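Local coordinates for protein putative glucoamylase (PDB 4GL3) that probably hydrolyses glucosidic bonds as a glucoamylase-like glycoside hydrolase, at residues Ala284-Asn289 with Trp301-Ser306; Gly297-Gly302 with Ser340-Arg345; Ala328-Ile333 with Gly382-Met387. One frame throughout, in Å; residues are numbered along the deposited sequence.

Interaction 1 of 3, residues Ala284-Asn289 with Trp301-Ser306; sequences AYCIDN and WGLTAS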
loop_
_atom_site.group_PDB
_atom_site.type_symbol
_atom_site.label_atom_id
_atom_site.label_comp_id
_atom_site.label_asym_id
_atom_site.label_seq_id
_atom_site.Cartn_x
_atom_site.Cartn_y
_atom_site.Cartn_z
ATOM N N ALA A 284 -17.041 5.714 -12.209
ATOM C CA ALA A 284 -18.323 5.655 -12.930
ATOM C C ALA A 284 -19.443 5.216 -11.987
ATOM O O ALA A 284 -20.564 5.740 -12.071
ATOM C CB ALA A 284 -18.270 4.741 -14.178
ATOM N N TYR A 285 -19.147 4.270 -11.087
ATOM C CA TYR A 285 -20.138 3.856 -10.102
ATOM C C TYR A 285 -20.596 5.083 -9.289
ATOM O O TYR A 285 -21.806 5.296 -9.081
ATOM C CB TYR A 285 -19.648 2.736 -9.173
ATOM C CG TYR A 285 -20.625 2.471 -8.049
ATOM C CD1 TYR A 285 -21.686 1.612 -8.219
ATOM C CD2 TYR A 285 -20.534 3.160 -6.864
ATOM C CE1 TYR A 285 -22.601 1.379 -7.205
ATOM C CE2 TYR A 285 -21.450 2.971 -5.856
ATOM C CZ TYR A 285 -22.477 2.072 -6.025
ATOM O OH TYR A 285 -23.396 1.901 -5.026
ATOM N N CYS A 286 -19.640 5.898 -8.870
ATOM C CA CYS A 286 -19.963 7.036 -8.027
ATOM C C CYS A 286 -20.781 8.057 -8.763
ATOM O O CYS A 286 -21.717 8.662 -8.186
ATOM C CB CYS A 286 -18.681 7.624 -7.433
ATOM S SG CYS A 286 -17.869 6.508 -6.222
ATOM N N ILE A 287 -20.474 8.241 -10.045
ATOM C CA ILE A 287 -21.240 9.170 -10.866
ATOM C C ILE A 287 -22.641 8.617 -11.093
ATOM O O ILE A 287 -23.606 9.355 -11.004
ATOM C CB ILE A 287 -20.542 9.486 -12.217
ATOM C CG1 ILE A 287 -19.218 10.224 -11.954
ATOM C CG2 ILE A 287 -21.462 10.284 -13.144
ATOM C CD1 ILE A 287 -18.334 10.345 -13.179
ATOM N N ASP A 288 -22.760 7.319 -11.373
ATOM C CA ASP A 288 -24.084 6.689 -11.473
ATOM C C ASP A 288 -24.892 6.886 -10.175
ATOM O O ASP A 288 -26.066 7.195 -10.230
ATOM C CB ASP A 288 -23.961 5.189 -11.771
ATOM C CG ASP A 288 -25.299 4.560 -12.119
ATOM O OD1 ASP A 288 -26.032 5.144 -12.925
ATOM O OD2 ASP A 288 -25.621 3.493 -11.579
ATOM N N ASN A 289 -24.238 6.719 -9.017
ATOM C CA ASN A 289 -24.856 6.924 -7.696
ATOM C C ASN A 289 -26.189 6.193 -7.564
ATOM O O ASN A 289 -27.217 6.802 -7.281
ATOM C CB ASN A 289 -25.048 8.419 -7.424
ATOM C CG ASN A 289 -25.390 8.722 -5.968
ATOM O OD1 ASN A 289 -25.183 7.914 -5.068
ATOM N ND2 ASN A 289 -25.898 9.908 -5.739
ATOM N N TRP A 301 -15.745 11.244 -5.671
ATOM C CA TRP A 301 -15.742 9.814 -5.977
ATOM C C TRP A 301 -14.588 9.144 -5.277
ATOM O O TRP A 301 -13.638 9.814 -4.852
ATOM C CB TRP A 301 -15.616 9.563 -7.483
ATOM C CG TRP A 301 -14.347 10.058 -8.133
ATOM C CD1 TRP A 301 -14.101 11.321 -8.583
ATOM C CD2 TRP A 301 -13.156 9.292 -8.438
ATOM N NE1 TRP A 301 -12.837 11.396 -9.139
ATOM C CE2 TRP A 301 -12.237 10.171 -9.056
ATOM C CE3 TRP A 301 -12.774 7.967 -8.228
ATOM C CZ2 TRP A 301 -10.988 9.760 -9.484
ATOM C CZ3 TRP A 301 -11.532 7.568 -8.635
ATOM C CH2 TRP A 301 -10.650 8.458 -9.257
ATOM N N GLY A 302 -14.691 7.817 -5.171
ATOM C CA GLY A 302 -13.621 6.973 -4.667
ATOM C C GLY A 302 -14.101 6.166 -3.481
ATOM O O GLY A 302 -14.233 6.697 -2.372
ATOM N N LEU A 303 -14.343 4.873 -3.717
ATOM C CA LEU A 303 -14.752 3.923 -2.671
ATOM C C LEU A 303 -13.655 2.879 -2.384
ATOM O O LEU A 303 -13.172 2.173 -3.286
ATOM C CB LEU A 303 -16.044 3.211 -3.098
ATOM C CG LEU A 303 -17.271 4.079 -3.392
ATOM C CD1 LEU A 303 -18.402 3.219 -3.950
ATOM C CD2 LEU A 303 -17.700 4.857 -2.154
ATOM N N THR A 304 -13.262 2.804 -1.112
ATOM C CA THR A 304 -12.299 1.832 -0.633
ATOM C C THR A 304 -12.502 1.595 0.886
ATOM O O THR A 304 -13.309 2.272 1.541
ATOM C CB THR A 304 -10.882 2.309 -0.938
ATOM O OG1 THR A 304 -9.968 1.233 -0.780
ATOM C CG2 THR A 304 -10.446 3.498 -0.022
ATOM N N ALA A 305 -11.765 0.631 1.429
ATOM C CA ALA A 305 -11.791 0.328 2.866
ATOM C C ALA A 305 -11.336 1.525 3.693
ATOM O O ALA A 305 -10.278 2.126 3.416
ATOM C CB ALA A 305 -10.921 -0.913 3.208
ATOM N N SER A 306 -12.099 1.829 4.734
ATOM C CA SER A 306 -11.747 2.920 5.627
ATOM C C SER A 306 -12.673 2.968 6.834
ATOM O O SER A 306 -13.656 2.223 6.897
ATOM C CB SER A 306 -11.875 4.238 4.845
ATOM O OG SER A 306 -13.222 4.554 4.574
#
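Cys286 and Leu303 form the middle of this buried contact. Leu303 brings CG to 3.8 Å from Cys286 SG. Its CD1 branch goes further and meets the CD2-CE2 side of the Tyr285 ring, with CE2 at 3.6 Å from Leu303 CD1. The approach is oblique, and the two side chains cross at about a right angle. Thus one leucine spans two successive residues of the last turn of helix 271-288. Beside it, Cys286 CB rests on Trp301 CB at 3.6 Å. The indole turns away from this segment. It packs against Thr279 and Arg283 earlier on the same helix, against Ala329, and against helix 337-349.

The polar edge starts at the sulfur. Cys286 SG lies anti to its own carbonyl carbon (chi1 -68°), which directs it at the passing loop. There it accepts a hydrogen bond from Gly302 N, 3.6 Å from Cys286 SG and almost straight at 174°. Gly302 has backbone angles at which a CB would collide with the carbonyl O of Trp301, so glycine suits the bend. Asn282, one turn earlier on the helix, takes the next amide, Leu303 N, on its OD1. The hydroxyl of Tyr285 is bonded to Asp320.

The sulfur therefore has two roles. It packs as an apolar atom against leucine, and it is a soft acceptor for a buried backbone N-H.

Interaction 2 of 3, residues Gly297-Gly302 with Ser340-Arg345; sequences GEKCWG and SLEAMR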
loop_
_atom_site.group_PDB
_atom_site.type_symbol
_atom_site.label_atom_id
_atom_site.label_comp_id
_atom_site.label_asym_id
_atom_site.label_seq_id
_atom_site.Cartn_x
_atom_site.Cartn_y
_atom_site.Cartn_z
ATOM N N GLY A 297 -20.309 12.053 -7.185
ATOM C CA GLY A 297 -20.205 12.733 -8.504
ATOM C C GLY A 297 -18.788 12.833 -9.031
ATOM O O GLY A 297 -17.866 12.226 -8.491
ATOM N N GLU A 298 -18.622 13.622 -10.080
ATOM C CA GLU A 298 -17.325 13.819 -10.726
ATOM C C GLU A 298 -16.304 14.432 -9.788
ATOM O O GLU A 298 -15.121 14.160 -9.914
ATOM C CB GLU A 298 -17.485 14.731 -11.949
ATOM C CG GLU A 298 -18.328 14.063 -13.023
ATOM C CD GLU A 298 -18.558 14.939 -14.227
ATOM O OE1 GLU A 298 -17.838 15.955 -14.356
ATOM O OE2 GLU A 298 -19.453 14.599 -15.035
ATOM N N LYS A 299 -16.771 15.267 -8.870
ATOM C CA LYS A 299 -15.894 15.962 -7.934
ATOM C C LYS A 299 -15.689 15.138 -6.691
ATOM O O LYS A 299 -14.781 15.386 -5.935
ATOM C CB LYS A 299 -16.516 17.310 -7.566
ATOM C CG LYS A 299 -16.607 18.232 -8.767
ATOM C CD LYS A 299 -16.531 19.697 -8.387
ATOM C CE LYS A 299 -16.368 20.571 -9.627
ATOM N NZ LYS A 299 -15.272 20.036 -10.502
ATOM N N CYS A 300 -16.533 14.138 -6.494
ATOM C CA CYS A 300 -16.611 13.453 -5.235
ATOM C C CYS A 300 -16.854 11.961 -5.483
ATOM O O CYS A 300 -17.996 11.503 -5.555
ATOM C CB CYS A 300 -17.727 14.094 -4.428
ATOM S SG CYS A 300 -17.765 13.550 -2.738
ATOM N N TRP A 301 -15.745 11.244 -5.671
ATOM C CA TRP A 301 -15.742 9.814 -5.977
ATOM C C TRP A 301 -14.588 9.144 -5.277
ATOM O O TRP A 301 -13.638 9.814 -4.852
ATOM C CB TRP A 301 -15.616 9.563 -7.483
ATOM C CG TRP A 301 -14.347 10.058 -8.133
ATOM C CD1 TRP A 301 -14.101 11.321 -8.583
ATOM C CD2 TRP A 301 -13.156 9.292 -8.438
ATOM N NE1 TRP A 301 -12.837 11.396 -9.139
ATOM C CE2 TRP A 301 -12.237 10.171 -9.056
ATOM C CE3 TRP A 301 -12.774 7.967 -8.228
ATOM C CZ2 TRP A 301 -10.988 9.760 -9.484
ATOM C CZ3 TRP A 301 -11.532 7.568 -8.635
ATOM C CH2 TRP A 301 -10.650 8.458 -9.257
ATOM N N GLY A 302 -14.691 7.817 -5.171
ATOM C CA GLY A 302 -13.621 6.973 -4.667
ATOM C C GLY A 302 -14.101 6.166 -3.481
ATOM O O GLY A 302 -14.233 6.697 -2.372
ATOM N N SER A 340 -8.480 12.545 -10.661
ATOM C CA SER A 340 -7.983 12.547 -9.300
ATOM C C SER A 340 -7.677 13.959 -8.845
ATOM O O SER A 340 -7.998 14.304 -7.715
ATOM C CB SER A 340 -6.756 11.663 -9.142
ATOM O OG SER A 340 -7.081 10.297 -9.435
ATOM N N LEU A 341 -7.066 14.778 -9.706
ATOM C CA LEU A 341 -6.851 16.179 -9.365
ATOM C C LEU A 341 -8.167 16.952 -9.118
ATOM O O LEU A 341 -8.204 17.877 -8.299
ATOM C CB LEU A 341 -5.954 16.884 -10.416
ATOM C CG LEU A 341 -4.476 16.478 -10.306
ATOM C CD1 LEU A 341 -3.708 16.750 -11.600
ATOM C CD2 LEU A 341 -3.826 17.172 -9.117
ATOM N N GLU A 342 -9.230 16.591 -9.831
ATOM C CA GLU A 342 -10.543 17.229 -9.666
ATOM C C GLU A 342 -11.096 16.929 -8.237
ATOM O O GLU A 342 -11.600 17.821 -7.534
ATOM C CB GLU A 342 -11.499 16.704 -10.744
ATOM C CG GLU A 342 -12.863 17.344 -10.799
ATOM C CD GLU A 342 -13.616 17.009 -12.090
ATOM O OE1 GLU A 342 -13.238 16.047 -12.812
ATOM O OE2 GLU A 342 -14.589 17.724 -12.400
ATOM N N ALA A 343 -10.962 15.679 -7.809
ATOM C CA ALA A 343 -11.416 15.242 -6.484
ATOM C C ALA A 343 -10.554 15.895 -5.408
ATOM O O ALA A 343 -11.067 16.369 -4.395
ATOM C CB ALA A 343 -11.347 13.711 -6.375
HETATM N N MSE A 344 -9.244 15.944 -5.650
HETATM C CA MSE A 344 -8.307 16.564 -4.716
HETATM C C MSE A 344 -8.676 18.015 -4.445
HETATM O O MSE A 344 -8.700 18.463 -3.301
HETATM C CB MSE A 344 -6.881 16.495 -5.246
HETATM C CG MSE A 344 -5.803 16.759 -4.182
HETATM SE SE MSE A 344 -3.969 16.795 -4.942
HETATM C CE MSE A 344 -3.853 14.980 -5.580
ATOM N N ARG A 345 -8.970 18.758 -5.503
ATOM C CA ARG A 345 -9.255 20.167 -5.360
ATOM C C ARG A 345 -10.590 20.374 -4.643
ATOM O O ARG A 345 -10.726 21.317 -3.856
ATOM C CB ARG A 345 -9.241 20.884 -6.721
ATOM C CG ARG A 345 -9.317 22.406 -6.629
ATOM C CD ARG A 345 -9.027 23.061 -7.982
ATOM N NE ARG A 345 -7.642 22.839 -8.404
ATOM C CZ ARG A 345 -6.596 23.558 -7.996
ATOM N NH1 ARG A 345 -6.762 24.578 -7.150
ATOM N NH2 ARG A 345 -5.376 23.254 -8.443
HETATM O O HOH W 1 -13.733 13.277 -11.970
HETATM O O HOH W 2 -14.970 15.098 -14.477
HETATM O O HOH W 3 -12.551 20.152 -8.309
#
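Lys299 and Glu342 cross at about a right angle, and their ends join in a salt bridge. The lysine chain bends at its last torsion (chi4 -49°), which turns NZ back to 3.1 Å from Glu342 OE2. NZ uses the anti lone pair of that oxygen, the one away from OE1. Glu342 has CG anti to the backbone N (chi1 -175°). This carries its extended chain from helix 337-349 out to the loop and sets the carboxylate beside Lys299 NZ.

Glu298 approaches the same carboxylate from the loop. The two carboxylate planes are 70° apart, and Glu298 OE1 stands 4.2 Å from Glu342 OE2. Lys299 NZ, bound at Glu342 OE2, would probably offset the repulsion of these like charges. One water joins Glu298 OE1 to Glu342 OE1, and another lies between Glu342 OE1 and the backbone Glu298 O. A third donates to Glu342 O and touches Lys299 NZ weakly. With an alanine here instead of Glu342, the Lys299 ammonium would probably lose its carboxylate mate and be free to turn, and two waters would lose their partner at OE1.

Deeper in, the Trp301 indole turns its edge to the helix. Ser340 N lies in the ring plane, 3.9 Å from Trp301 CZ2. Ala343 CB comes in obliquely, 3.9 Å from Trp301 NE1, whose N-H is bonded to Tyr339 O. Ala343 CA also makes a C-H...O contact of 3.4 Å to Lys299 O. The small alanine allows the loop backbone to come this close. Ser340 OG is bonded to Ala329 O.

A loop thus packs on a helix, with a hydrated salt bridge on the outer side and the Trp301 indole further in. This is consistent with the alpha/alpha-barrel fold of the six-hairpin glycosidases, in which loops join the helices.

Interaction 3 of 3, residues Ala328-Ile333 with Gly382-Met387; sequences AALSSI and GPIIVM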
loop_
_atom_site.group_PDB
_atom_site.type_symbol
_atom_site.label_atom_id
_atom_site.label_comp_id
_atom_site.label_asym_id
_atom_site.label_seq_id
_atom_site.Cartn_x
_atom_site.Cartn_y
_atom_site.Cartn_z
ATOM N N ALA A 328 -8.839 6.764 -1.974
ATOM C CA ALA A 328 -9.285 6.079 -3.212
ATOM C C ALA A 328 -8.914 6.903 -4.455
ATOM O O ALA A 328 -8.063 6.474 -5.253
ATOM C CB ALA A 328 -10.806 5.771 -3.192
ATOM N N ALA A 329 -9.522 8.075 -4.611
ATOM C CA ALA A 329 -9.251 8.918 -5.782
ATOM C C ALA A 329 -7.797 9.421 -5.800
ATOM O O ALA A 329 -7.137 9.404 -6.839
ATOM C CB ALA A 329 -10.219 10.106 -5.859
ATOM N N LEU A 330 -7.299 9.864 -4.658
ATOM C CA LEU A 330 -6.034 10.577 -4.623
ATOM C C LEU A 330 -4.907 9.639 -5.002
ATOM O O LEU A 330 -4.033 9.989 -5.818
ATOM C CB LEU A 330 -5.801 11.214 -3.254
ATOM C CG LEU A 330 -6.817 12.295 -2.811
ATOM C CD1 LEU A 330 -6.330 13.015 -1.573
ATOM C CD2 LEU A 330 -7.092 13.259 -3.926
ATOM N N SER A 331 -4.934 8.417 -4.457
ATOM C CA SER A 331 -3.846 7.491 -4.716
ATOM C C SER A 331 -3.879 6.842 -6.113
ATOM O O SER A 331 -2.908 6.185 -6.520
ATOM C CB SER A 331 -3.776 6.433 -3.636
ATOM O OG SER A 331 -3.603 7.033 -2.360
ATOM N N SER A 332 -4.999 7.028 -6.812
ATOM C CA SER A 332 -5.199 6.566 -8.162
ATOM C C SER A 332 -4.760 7.612 -9.204
ATOM O O SER A 332 -4.988 7.409 -10.405
ATOM C CB SER A 332 -6.680 6.170 -8.363
ATOM O OG SER A 332 -6.929 4.871 -7.804
ATOM N N ILE A 333 -4.140 8.704 -8.736
ATOM C CA ILE A 333 -3.651 9.806 -9.580
ATOM C C ILE A 333 -2.815 9.367 -10.806
ATOM O O ILE A 333 -3.057 9.884 -11.877
ATOM C CB ILE A 333 -2.953 10.947 -8.749
ATOM C CG1 ILE A 333 -2.642 12.189 -9.633
ATOM C CG2 ILE A 333 -1.734 10.431 -7.985
ATOM C CD1 ILE A 333 -2.488 13.496 -8.841
ATOM N N GLY A 382 -0.326 6.732 3.522
ATOM C CA GLY A 382 0.881 6.395 2.822
ATOM C C GLY A 382 0.762 6.485 1.312
ATOM O O GLY A 382 1.620 7.105 0.653
ATOM N N PRO A 383 -0.276 5.842 0.752
ATOM C CA PRO A 383 -0.415 5.840 -0.718
ATOM C C PRO A 383 -0.671 7.222 -1.313
ATOM O O PRO A 383 -0.315 7.454 -2.471
ATOM C CB PRO A 383 -1.603 4.870 -0.979
ATOM C CG PRO A 383 -1.627 3.960 0.244
ATOM C CD PRO A 383 -1.199 4.865 1.396
ATOM N N ILE A 384 -1.261 8.124 -0.546
ATOM C CA ILE A 384 -1.487 9.473 -1.035
ATOM C C ILE A 384 -0.144 10.121 -1.320
ATOM O O ILE A 384 0.034 10.667 -2.412
ATOM C CB ILE A 384 -2.314 10.328 -0.058
ATOM C CG1 ILE A 384 -3.734 9.767 0.068
ATOM C CG2 ILE A 384 -2.331 11.795 -0.504
ATOM C CD1 ILE A 384 -4.530 10.390 1.235
ATOM N N ILE A 385 0.806 10.021 -0.389
ATOM C CA ILE A 385 2.122 10.664 -0.565
ATOM C C ILE A 385 2.835 10.004 -1.734
ATOM O O ILE A 385 3.353 10.666 -2.636
ATOM C CB ILE A 385 3.055 10.537 0.676
ATOM C CG1 ILE A 385 2.459 11.165 1.910
ATOM C CG2 ILE A 385 4.415 11.222 0.410
ATOM C CD1 ILE A 385 3.131 10.730 3.207
ATOM N N VAL A 386 2.891 8.673 -1.706
ATOM C CA VAL A 386 3.750 7.931 -2.613
ATOM C C VAL A 386 3.225 7.873 -4.034
ATOM O O VAL A 386 3.996 7.954 -4.971
ATOM C CB VAL A 386 4.035 6.484 -2.062
ATOM C CG1 VAL A 386 4.779 5.654 -3.106
ATOM C CG2 VAL A 386 4.842 6.569 -0.777
HETATM N N MSE A 387 1.916 7.724 -4.221
HETATM C CA MSE A 387 1.362 7.609 -5.581
HETATM C C MSE A 387 1.332 8.969 -6.247
HETATM O O MSE A 387 1.537 9.056 -7.448
HETATM C CB MSE A 387 -0.034 6.942 -5.586
HETATM C CG MSE A 387 -0.022 5.487 -5.084
HETATM SE SE MSE A 387 1.053 4.275 -6.165
HETATM C CE MSE A 387 -0.185 3.735 -7.548
#
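Met387, a selenomethionine in this crystal, has CG anti to its carbonyl carbon (chi1 -63°), which sets CG 3.3 Å from Ser331 O. Bends at chi2 and chi3 then fold the methyl back over the same carbonyl, with Met387 CE 3.8 Å from Ser331 O. Met387 CB, placed by the backbone itself, is nearer still at 3.1 Å from Ser331 O. The packing here is tight. Ser331 OG stands anti to its own carbonyl carbon (chi1 -58°), which lays it against the backbone of the other helix.

There OG sits 3.1 Å from Pro383 C. Ser331 OG is also 3.2 Å from Ile384 N, but the angle is too poor for a hydrogen bond. The hydroxyl is instead bonded to Thr327 OG1, one turn back along its own helix. Pro383 CB touches the same serine oxygen. The small serine thus lets the backbones come close, with the CA atoms of Ser331 and Ile384 only 4.8 Å apart.

Ile384 CG1 packs loosely on Leu330 CB at 4.2 Å, an apolar pair beside this point. Ile333 CG2 packs against the Met387 carbonyl. Helix 378-393 is kinked at Pro383, whose N makes no bond to the preceding turn.

All the touching residues are buried, and the centre of the contact is about 9 Å from the centre of the folded chain. Leu330 and Ile333 also pack on Met344 of helix 337-349. Ile333 and Ile384 meet helix 15-27, at Met19 and Val22. Pro383 rests on Phe59 of helix 54-69, so helices 15-27, 54-69 and 337-349 all pack against the contact.

Overall arrangement
Along the chain, helix 271-288 comes first. Interaction 1 closes the short loop that follows it, an 11-residue link back onto its last turn. Interaction 2 starts from the same loop, sharing Trp301 and Gly302, and reaches over 37 residues to helix 337-349. Interaction 3 opens on helix 326-331, inside that span, and closes beyond it on helix 378-393. Interactions 2 and 3 therefore cross, while 1 is complete before 3 begins. Direct touches join them: Ile287 CD1 packs on Glu298, and Ala328 CB packs on Gly302. Together they tie the end of helix 271-288, through the loop and helices 326-331 and 337-349, to helix 378-393.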